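Local coordinates for protein kinase A regulatory subunit, putative (Trypanosoma cruzi, PDB 6FTF), which probably serves as the regulatory subunit of a cAMP-independent protein kinase A, binding the nucleoside analogue 7-cyano-7-deazainosine in its cyclic nucleotide-binding domains, at residues Cys225-Leu239 and Ile272-Tyr284. Residues are numbered along the deposited sequence; the frame is centred on the assembly and turned at random. Where two conformers were deposited one is given.
Sequences CEFTQGDHIGELEFL and IDVLKRCADDPKY. With 7CI (7-cyano-7-deazainosine), chain E; EDO (1,2-ethanediol), chain C.
Cys225 lies beside Lys283, their CA atoms 6.3 Å apart, where the edge strand 221-228 meets the turn ahead of helix 285-293; farther along, helix 235-240 packs on helix 272-275, with Glu235 facing Leu275 and Leu239 facing Lys276. A type II turn, Thr228 to Asp231, leads into strand 232-233. Lys283, bent at its third torsion (chi3 85°), passes alongside the Phe227 ring and, in the conformer described, donates from NZ to the backbone O of Glu226 at 2.8 Å, nearly in line with that carbonyl. Its own backbone O accepts a hydrogen bond from N3 of 7-cyano-7-deazainosine (2.7 Å). The Tyr284 ring lies between Cys278 CB on one face and the ligand base on the other, where ligand C3 sits toward the rim. The Phe227 ring turns its edge to ligand N2 and meets Tyr284 obliquely, CZ to CZ at 3.7 Å. Leu236 places CD1 at the edge of the Tyr284 ring and CD2 against Cys278 SG (3.6 Å). At the other end, Leu275 CD2 lies over one face of the His232 imidazole, a CH-pi contact, while Leu239 spreads its methyls over Leu275 CB and Ile272 CG2. Within the ring plane, His232 ND1 donates to Glu235 OE1 (2.8 Å), which it meets from above the carboxylate plane. Glu235 OE2 takes hydrogen bonds from two waters: one also donates to Leu275 O, and the other accepts from Tyr284 OH (2.6 Å) and is hydrogen-bonded to ligand O2. Gly234 N donates to ligand O2, and Glu237 OE1 and OE2 accept from O3 and O4, where cAMP would probably carry its phosphate, consistent with a cAMP-independent nucleoside pocket. Base and ribose are thus joined through a bridging water and the tyrosine whose face lies against the base, consistent with a C-terminal lid.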
ATOM      1  N   CYS A 225      -0.323  27.532  -0.945  1.00  9.80           N
ATOM      2  CA  CYS A 225      -0.908  27.226  -2.247  1.00  9.98           C
ATOM      3  C   CYS A 225      -2.215  26.476  -2.030  1.00  9.99           C
ATOM      4  O   CYS A 225      -2.624  26.221  -0.893  1.00  9.94           O
ATOM      5  CB  CYS A 225       0.046  26.398  -3.115  1.00 12.14           C
ATOM      6  SG  CYS A 225       0.304  24.684  -2.566  1.00 11.95           S
ATOM      7  N   GLU A 226      -2.857  26.109  -3.139  1.00  9.85           N
ATOM      8  CA  GLU A 226      -4.023  25.234  -3.155  1.00  9.93           C
ATOM      9  C   GLU A 226      -3.737  24.006  -4.007  1.00  9.39           C
ATOM     10  O   GLU A 226      -2.828  24.009  -4.839  1.00 11.14           O
ATOM     11  CB  GLU A 226      -5.251  25.957  -3.725  1.00 10.58           C
ATOM     12  CG  GLU A 226      -5.720  27.066  -2.778  1.00 12.75           C
ATOM     13  CD  GLU A 226      -7.050  27.697  -3.169  1.00 17.23           C
ATOM     14  OE1 GLU A 226      -7.611  28.449  -2.324  1.00 18.28           O
ATOM     15  OE2 GLU A 226      -7.538  27.454  -4.295  1.00 18.06           O
ATOM     16  N   PHE A 227      -4.509  22.949  -3.767  1.00 10.15           N
ATOM     17  CA  PHE A 227      -4.535  21.749  -4.594  1.00  9.11           C
ATOM     18  C   PHE A 227      -5.994  21.364  -4.795  1.00  9.07           C
ATOM     19  O   PHE A 227      -6.879  21.779  -4.041  1.00 10.32           O
ATOM     20  CB  PHE A 227      -3.770  20.591  -3.947  1.00  9.28           C
ATOM     21  CG  PHE A 227      -2.291  20.780  -3.921  1.00  8.83           C
ATOM     22  CD1 PHE A 227      -1.559  20.832  -5.094  1.00 11.00           C
ATOM     23  CD2 PHE A 227      -1.614  20.862  -2.728  1.00  9.52           C
ATOM     24  CE1 PHE A 227      -0.182  21.003  -5.067  1.00 11.59           C
ATOM     25  CE2 PHE A 227      -0.241  21.018  -2.705  1.00 11.86           C
ATOM     26  CZ  PHE A 227       0.465  21.084  -3.871  1.00 12.26           C
ATOM     27  N   THR A 228      -6.245  20.532  -5.803  1.00  8.75           N
ATOM     28  CA  THR A 228      -7.617  20.178  -6.142  1.00  9.89           C
ATOM     29  C   THR A 228      -7.668  18.749  -6.678  1.00  9.52           C
ATOM     30  O   THR A 228      -6.718  17.980  -6.539  1.00  9.76           O
ATOM     31  CB  THR A 228      -8.204  21.242  -7.078  1.00 11.55           C
ATOM     32  OG1 THR A 228      -9.613  21.046  -7.225  1.00 13.80           O
ATOM     33  CG2 THR A 228      -7.539  21.201  -8.414  1.00 12.87           C
ATOM     34  N   GLN A 229      -8.804  18.395  -7.269  1.00 11.18           N
ATOM     35  CA  GLN A 229      -9.066  17.033  -7.706  1.00  9.97           C
ATOM     36  C   GLN A 229      -7.912  16.484  -8.537  1.00 11.97           C
ATOM     37  O   GLN A 229      -7.453  17.121  -9.485  1.00 11.38           O
ATOM     38  CB  GLN A 229     -10.364  17.058  -8.521  1.00 12.63           C
ATOM     39  CG  GLN A 229     -10.803  15.726  -9.065  1.00 14.32           C
ATOM     40  CD  GLN A 229     -12.152  15.796  -9.743  1.00 18.14           C
ATOM     41  OE1 GLN A 229     -13.035  16.564  -9.334  1.00 20.31           O
ATOM     42  NE2 GLN A 229     -12.310  15.020 -10.801  1.00 21.47           N
ATOM     43  N   GLY A 230      -7.460  15.289  -8.176  1.00  9.60           N
ATOM     44  CA  GLY A 230      -6.361  14.627  -8.837  1.00  9.81           C
ATOM     45  C   GLY A 230      -5.015  14.853  -8.192  1.00  9.57           C
ATOM     46  O   GLY A 230      -4.083  14.092  -8.452  1.00 11.02           O
ATOM     47  N   ASP A 231      -4.896  15.872  -7.344  1.00  9.02           N
ATOM     48  CA  ASP A 231      -3.667  16.156  -6.633  1.00  8.83           C
ATOM     49  C   ASP A 231      -3.569  15.289  -5.386  1.00  9.20           C
ATOM     50  O   ASP A 231      -4.527  14.640  -4.955  1.00  9.48           O
ATOM     51  CB  ASP A 231      -3.629  17.633  -6.233  1.00  9.33           C
ATOM     52  CG  ASP A 231      -3.483  18.573  -7.414  1.00 11.62           C
ATOM     53  OD1 ASP A 231      -2.787  18.215  -8.393  1.00 17.96           O
ATOM     54  OD2 ASP A 231      -4.030  19.683  -7.354  1.00 11.43           O
ATOM     55  N   HIS A 232      -2.382  15.281  -4.807  1.00 11.12           N
ATOM     56  CA  HIS A 232      -2.116  14.524  -3.589  1.00 10.92           C
ATOM     57  C   HIS A 232      -1.428  15.393  -2.542  1.00  9.46           C
ATOM     58  O   HIS A 232      -0.698  16.336  -2.867  1.00  9.90           O
ATOM     59  CB  HIS A 232      -1.210  13.334  -3.886  1.00 12.95           C
ATOM     60  CG  HIS A 232       0.006  13.704  -4.670  1.00 12.41           C
ATOM     61  ND1 HIS A 232       1.153  14.199  -4.089  1.00 12.72           N
ATOM     62  CD2 HIS A 232       0.224  13.730  -6.006  1.00 15.54           C
ATOM     63  CE1 HIS A 232       2.036  14.483  -5.028  1.00 13.89           C
ATOM     64  NE2 HIS A 232       1.499  14.196  -6.203  1.00 15.56           N
ATOM     65  N   ILE A 233      -1.645  15.039  -1.275  1.00  9.05           N
ATOM     66  CA  ILE A 233      -0.974  15.677  -0.149  1.00  8.46           C
ATOM     67  C   ILE A 233      -0.554  14.602   0.842  1.00  8.11           C
ATOM     68  O   ILE A 233      -1.165  13.532   0.922  1.00  9.21           O
ATOM     69  CB  ILE A 233      -1.804  16.774   0.572  1.00  9.63           C
ATOM     70  CG1 ILE A 233      -3.133  16.240   1.134  1.00 12.53           C
ATOM     71  CG2 ILE A 233      -1.998  17.992  -0.331  1.00 11.01           C
ATOM     72  CD1 ILE A 233      -4.355  16.437   0.246  1.00 11.45           C
ATOM     73  N   GLY A 234       0.510  14.886   1.594  1.00  7.82           N
ATOM     74  CA  GLY A 234       1.014  14.009   2.632  1.00  8.23           C
ATOM     75  C   GLY A 234       2.279  13.269   2.262  1.00  8.33           C
ATOM     76  O   GLY A 234       2.896  12.648   3.134  1.00  9.33           O
ATOM     77  N   GLU A 235       2.728  13.353   1.017  1.00  8.20           N
ATOM     78  CA  GLU A 235       3.874  12.555   0.616  1.00  8.78           C
ATOM     79  C   GLU A 235       5.199  13.116   1.111  1.00  8.61           C
ATOM     80  O   GLU A 235       6.179  12.365   1.178  1.00  9.21           O
ATOM     81  CB  GLU A 235       3.951  12.374  -0.902  1.00 11.32           C
ATOM     82  CG  GLU A 235       4.393  13.592  -1.678  1.00 11.40           C
ATOM     83  CD  GLU A 235       3.334  14.651  -1.830  1.00 10.27           C
ATOM     84  OE1 GLU A 235       2.156  14.397  -1.467  1.00 11.89           O
ATOM     85  OE2 GLU A 235       3.695  15.747  -2.341  1.00 12.69           O
ATOM     86  N   LEU A 236       5.290  14.408   1.431  1.00  7.91           N
ATOM     87  CA  LEU A 236       6.607  14.976   1.705  1.00  7.92           C
ATOM     88  C   LEU A 236       7.220  14.347   2.942  1.00  8.26           C
ATOM     89  O   LEU A 236       8.421  14.037   2.976  1.00  8.96           O
ATOM     90  CB  LEU A 236       6.525  16.489   1.879  1.00  8.15           C
ATOM     91  CG  LEU A 236       6.015  17.268   0.672  1.00  8.40           C
ATOM     92  CD1 LEU A 236       6.054  18.756   0.960  1.00  9.17           C
ATOM     93  CD2 LEU A 236       6.823  16.961  -0.594  1.00  9.78           C
ATOM     94  N   GLU A 237       6.411  14.155   3.968  1.00  7.71           N
ATOM     95  CA  GLU A 237       6.881  13.541   5.201  1.00  8.79           C
ATOM     96  C   GLU A 237       7.338  12.113   4.971  1.00  9.25           C
ATOM     97  O   GLU A 237       8.246  11.634   5.666  1.00  9.33           O
ATOM     98  CB  GLU A 237       5.762  13.572   6.234  1.00  8.29           C
ATOM     99  CG  GLU A 237       5.415  14.977   6.729  1.00  7.67           C
ATOM    100  CD  GLU A 237       4.726  15.874   5.710  1.00  8.01           C
ATOM    101  OE1 GLU A 237       3.904  15.372   4.900  1.00  8.37           O
ATOM    102  OE2 GLU A 237       4.997  17.101   5.719  1.00  8.61           O
ATOM    103  N   PHE A 238       6.677  11.412   4.042  1.00  9.24           N
ATOM    104  CA  PHE A 238       7.021  10.028   3.730  1.00  9.16           C
ATOM    105  C   PHE A 238       8.344   9.960   2.984  1.00 10.52           C
ATOM    106  O   PHE A 238       9.128   9.015   3.182  1.00 12.49           O
ATOM    107  CB  PHE A 238       5.980   9.387   2.811  1.00 10.82           C
ATOM    108  CG  PHE A 238       4.595   9.186   3.384  1.00 11.04           C
ATOM    109  CD1 PHE A 238       4.164   9.686   4.613  1.00 11.89           C
ATOM    110  CD2 PHE A 238       3.703   8.437   2.627  1.00 11.96           C
ATOM    111  CE1 PHE A 238       2.856   9.435   5.048  1.00 12.40           C
ATOM    112  CE2 PHE A 238       2.441   8.172   3.057  1.00 12.33           C
ATOM    113  CZ  PHE A 238       2.005   8.677   4.258  1.00 11.79           C
ATOM    114  N   LEU A 239       8.589  10.926   2.093  1.00  9.78           N
ATOM    115  CA  LEU A 239       9.810  10.962   1.291  1.00 10.26           C
ATOM    116  C   LEU A 239      11.009  11.343   2.136  1.00  9.86           C
ATOM    117  O   LEU A 239      12.104  10.791   1.957  1.00 12.25           O
ATOM    118  CB  LEU A 239       9.661  11.976   0.156  1.00 11.81           C
ATOM    119  CG  LEU A 239       8.652  11.586  -0.928  1.00 12.32           C
ATOM    120  CD1 LEU A 239       8.396  12.749  -1.850  1.00 14.48           C
ATOM    121  CD2 LEU A 239       9.120  10.387  -1.746  1.00 14.40           C
ATOM    122  N   ILE A 272       7.799   6.998  -6.923  1.00 14.76           N
ATOM    123  CA  ILE A 272       8.538   7.855  -6.000  1.00 13.62           C
ATOM    124  C   ILE A 272       9.308   8.932  -6.753  1.00 13.11           C
ATOM    125  O   ILE A 272       9.349  10.089  -6.316  1.00 13.68           O
ATOM    126  CB  ILE A 272       9.427   7.013  -5.067  1.00 16.27           C
ATOM    127  CG1 ILE A 272       8.561   6.369  -3.984  1.00 24.00           C
ATOM    128  CG2 ILE A 272      10.519   7.862  -4.430  1.00 20.13           C
ATOM    129  CD1 ILE A 272       9.291   5.353  -3.125  1.00 30.68           C
ATOM    130  N   ASP A 273       9.926   8.592  -7.887  1.00 14.69           N
ATOM    131  CA  ASP A 273      10.657   9.617  -8.619  1.00 15.26           C
ATOM    132  C   ASP A 273       9.724  10.677  -9.195  1.00 14.82           C
ATOM    133  O   ASP A 273      10.113  11.845  -9.299  1.00 19.13           O
ATOM    134  CB  ASP A 273      11.551   8.980  -9.684  1.00 19.30           C
ATOM    135  CG  ASP A 273      12.743   8.233  -9.074  1.00 26.44           C
ATOM    136  OD1 ASP A 273      13.361   8.757  -8.123  1.00 29.76           O
ATOM    137  OD2 ASP A 273      13.059   7.119  -9.542  1.00 30.43           O
ATOM    138  N   VAL A 274       8.485  10.320  -9.525  1.00 15.47           N
ATOM    139  CA  VAL A 274       7.503  11.324  -9.921  1.00 14.34           C
ATOM    140  C   VAL A 274       7.207  12.261  -8.752  1.00 13.62           C
ATOM    141  O   VAL A 274       7.172  13.487  -8.907  1.00 14.70           O
ATOM    142  CB  VAL A 274       6.224  10.644 -10.443  1.00 16.41           C
ATOM    143  CG1 VAL A 274       5.132  11.670 -10.732  1.00 18.47           C
ATOM    144  CG2 VAL A 274       6.542   9.834 -11.699  1.00 19.34           C
ATOM    145  N   LEU A 275       6.983  11.701  -7.562  1.00 12.11           N
ATOM    146  CA  LEU A 275       6.667  12.520  -6.397  1.00 11.70           C
ATOM    147  C   LEU A 275       7.807  13.448  -6.017  1.00 11.50           C
ATOM    148  O   LEU A 275       7.564  14.561  -5.520  1.00 12.95           O
ATOM    149  CB  LEU A 275       6.322  11.614  -5.218  1.00 12.13           C
ATOM    150  CG  LEU A 275       5.066  10.764  -5.408  1.00 11.53           C
ATOM    151  CD1 LEU A 275       4.914   9.777  -4.256  1.00 13.76           C
ATOM    152  CD2 LEU A 275       3.823  11.615  -5.525  1.00 13.91           C
ATOM    153  N   LYS A 276       9.051  13.018  -6.226  1.00 11.76           N
ATOM    154  CA  LYS A 276      10.193  13.860  -5.896  1.00 13.28           C
ATOM    155  C   LYS A 276      10.328  15.077  -6.814  1.00 14.22           C
ATOM    156  O   LYS A 276      11.085  16.000  -6.480  1.00 16.54           O
ATOM    157  CB  LYS A 276      11.470  13.007  -5.922  1.00 17.68           C
ATOM    158  CG  LYS A 276      11.583  12.025  -4.752  1.00 15.40           C
ATOM    159  CD  LYS A 276      12.842  11.154  -4.831  1.00 19.05           C
ATOM    160  CE  LYS A 276      12.955  10.223  -3.617  1.00 32.06           C
ATOM    161  NZ  LYS A 276      13.404  10.904  -2.366  1.00 44.10           N
ATOM    162  N   ARG A 277       9.602  15.117  -7.935  1.00 14.31           N
ATOM    163  CA  ARG A 277       9.628  16.243  -8.865  1.00 15.68           C
ATOM    164  C   ARG A 277       9.078  17.514  -8.251  1.00 15.02           C
ATOM    165  O   ARG A 277       9.239  18.592  -8.831  1.00 15.63           O
ATOM    166  CB  ARG A 277       8.719  15.997 -10.075  1.00 26.38           C
ATOM    167  CG  ARG A 277       9.073  14.906 -11.066  1.00 35.48           C
ATOM    168  CD  ARG A 277       7.883  14.758 -12.033  1.00 39.65           C
ATOM    169  NE  ARG A 277       8.021  13.664 -12.990  1.00 45.74           N
ATOM    170  CZ  ARG A 277       7.095  13.335 -13.889  1.00 45.12           C
ATOM    171  NH1 ARG A 277       5.954  14.015 -13.960  1.00 41.10           N
ATOM    172  NH2 ARG A 277       7.310  12.323 -14.724  1.00 33.67           N
ATOM    173  N   CYS A 278       8.414  17.418  -7.103  1.00 21.43           N
ATOM    174  CA  CYS A 278       7.908  18.617  -6.462  1.00 13.99           C
ATOM    175  C   CYS A 278       9.022  19.613  -6.182  1.00 15.09           C
ATOM    176  O   CYS A 278       8.749  20.819  -6.121  1.00 14.41           O
ATOM    177  CB  CYS A 278       7.157  18.247  -5.180  1.00 21.79           C
ATOM    178  SG  CYS A 278       8.175  17.453  -3.928  0.83 17.95           S
ATOM    179  N   ALA A 279      10.269  19.158  -6.038  1.00 13.32           N
ATOM    180  CA  ALA A 279      11.367  20.089  -5.799  1.00 14.99           C
ATOM    181  C   ALA A 279      11.481  21.138  -6.898  1.00 16.35           C
ATOM    182  O   ALA A 279      11.973  22.237  -6.642  1.00 18.38           O
ATOM    183  CB  ALA A 279      12.689  19.333  -5.674  1.00 18.25           C
ATOM    184  N   ASP A 280      11.049  20.820  -8.116  1.00 14.30           N
ATOM    185  CA  ASP A 280      11.135  21.714  -9.270  1.00 13.99           C
ATOM    186  C   ASP A 280       9.858  22.513  -9.517  1.00 14.48           C
ATOM    187  O   ASP A 280       9.804  23.293 -10.477  1.00 15.72           O
ATOM    188  CB  ASP A 280      11.453  20.893 -10.523  1.00 16.97           C
ATOM    189  CG  ASP A 280      12.715  20.071 -10.376  1.00 17.63           C
ATOM    190  OD1 ASP A 280      13.732  20.637  -9.920  1.00 19.37           O
ATOM    191  OD2 ASP A 280      12.685  18.869 -10.734  1.00 20.59           O
ATOM    192  N   ASP A 281       8.846  22.351  -8.672  1.00 13.22           N
ATOM    193  CA  ASP A 281       7.534  22.949  -8.846  1.00 12.25           C
ATOM    194  C   ASP A 281       7.466  24.202  -7.989  1.00 11.61           C
ATOM    195  O   ASP A 281       7.728  24.119  -6.774  1.00 12.95           O
ATOM    196  CB  ASP A 281       6.509  21.925  -8.370  1.00 14.32           C
ATOM    197  CG  ASP A 281       5.068  22.365  -8.524  1.00 15.79           C
ATOM    198  OD1 ASP A 281       4.761  23.578  -8.518  1.00 15.25           O
ATOM    199  OD2 ASP A 281       4.232  21.445  -8.592  1.00 19.25           O
ATOM    200  N   PRO A 282       7.161  25.376  -8.549  1.00 12.98           N
ATOM    201  CA  PRO A 282       7.149  26.597  -7.733  1.00 13.22           C
ATOM    202  C   PRO A 282       6.190  26.555  -6.565  1.00 11.86           C
ATOM    203  O   PRO A 282       6.389  27.320  -5.613  1.00 12.51           O
ATOM    204  CB  PRO A 282       6.787  27.698  -8.739  1.00 16.49           C
ATOM    205  CG  PRO A 282       6.136  26.989  -9.865  1.00 18.25           C
ATOM    206  CD  PRO A 282       6.801  25.656  -9.951  1.00 15.51           C
ATOM    207  N   LYS A 283       5.173  25.691  -6.592  0.66 10.82           N
ATOM    208  CA  LYS A 283       4.271  25.601  -5.449  0.66  9.84           C
ATOM    209  C   LYS A 283       4.956  25.054  -4.205  0.66  9.23           C
ATOM    210  O   LYS A 283       4.386  25.171  -3.114  0.66 10.55           O
ATOM    211  CB  LYS A 283       3.045  24.750  -5.789  0.66 14.12           C
ATOM    212  CG  LYS A 283       2.183  25.370  -6.880  0.66 12.99           C
ATOM    213  CD  LYS A 283       1.101  24.426  -7.418  0.66 21.36           C
ATOM    214  CE  LYS A 283      -0.175  24.448  -6.571  0.66 19.00           C
ATOM    215  NZ  LYS A 283      -1.400  23.914  -7.295  0.66 11.39           N
ATOM    216  N   TYR A 284       6.153  24.468  -4.349  1.00  9.80           N
ATOM    217  CA  TYR A 284       6.913  23.909  -3.239  1.00  9.77           C
ATOM    218  C   TYR A 284       8.149  24.736  -2.895  1.00 10.11           C
ATOM    219  O   TYR A 284       9.030  24.249  -2.182  1.00 10.33           O
ATOM    220  CB  TYR A 284       7.282  22.449  -3.520  1.00  9.37           C
ATOM    221  CG  TYR A 284       6.090  21.505  -3.652  1.00  9.98           C
ATOM    222  CD1 TYR A 284       5.328  21.460  -4.810  1.00 10.52           C
ATOM    223  CD2 TYR A 284       5.750  20.654  -2.621  1.00  9.89           C
ATOM    224  CE1 TYR A 284       4.254  20.599  -4.917  1.00 11.17           C
ATOM    225  CE2 TYR A 284       4.680  19.775  -2.726  1.00 10.05           C
ATOM    226  CZ  TYR A 284       3.940  19.753  -3.879  1.00 10.01           C
ATOM    227  OH  TYR A 284       2.856  18.911  -4.033  1.00 11.47           O
TER
HETATM  228  C1  7CI E 604       1.880  19.672   1.703  1.00  8.57           C
HETATM  229  N1  7CI E 604       2.941  20.748   1.670  1.00  7.49           N
HETATM  230  O1  7CI E 604       1.369  19.553   3.012  1.00  8.21           O
HETATM  231  C2  7CI E 604       3.181  21.520   0.624  1.00  8.20           C
HETATM  232  N2  7CI E 604       2.550  21.563  -0.574  1.00  8.31           N
HETATM  233  O2  7CI E 604       1.486  17.557   0.717  1.00  9.07           O
HETATM  234  C3  7CI E 604       2.927  22.513  -1.453  1.00 12.73           C
HETATM  235  N3  7CI E 604       4.004  23.369  -1.173  1.00  9.05           N
HETATM  236  O3  7CI E 604       2.930  16.351   2.600  1.00  8.18           O
HETATM  237  C4  7CI E 604       4.679  23.314   0.017  1.00  8.48           C
HETATM  238  N4  7CI E 604       6.535  23.011   3.786  1.00 10.00           N
HETATM  239  C5  7CI E 604       4.258  22.384   0.991  1.00  7.63           C
HETATM  240  O5  7CI E 604       5.662  24.094   0.159  1.00  9.46           O
HETATM  241  C6  7CI E 604       4.650  22.044   2.355  1.00  7.86           C
HETATM  242  C7  7CI E 604       3.775  21.026   2.704  1.00  8.24           C
HETATM  243  C8  7CI E 604       5.678  22.578   3.131  1.00  8.87           C
HETATM  244  C9  7CI E 604       2.431  18.334   1.353  1.00  7.61           C
HETATM  245  C10 7CI E 604       2.814  17.805   2.636  1.00  7.49           C
HETATM  246  C11 7CI E 604       1.618  18.244   3.509  1.00  8.29           C
HETATM  247  C12 7CI E 604       1.937  18.322   5.057  1.00  8.04           C
HETATM  248  O4  7CI E 604       3.136  18.985   5.263  1.00  8.49           O
HETATM  249  C1  EDO C 602      -9.710  12.244 -11.910  1.00 23.41           C
HETATM  250  O1  EDO C 602     -10.991  12.617 -11.397  1.00 23.58           O
HETATM  251  C2  EDO C 602      -8.636  13.155 -11.333  1.00 21.86           C
HETATM  252  O2  EDO C 602      -8.962  14.508 -11.659  1.00 25.48           O
HETATM  253  O   HOH W   1       1.772  17.555  -2.051  1.00 10.67           O
HETATM  254  O   HOH W   2       5.103  15.553  -4.721  1.00 16.69           O
HETATM  255  O   HOH W   3      12.703   9.651  -0.418  1.00 42.67           O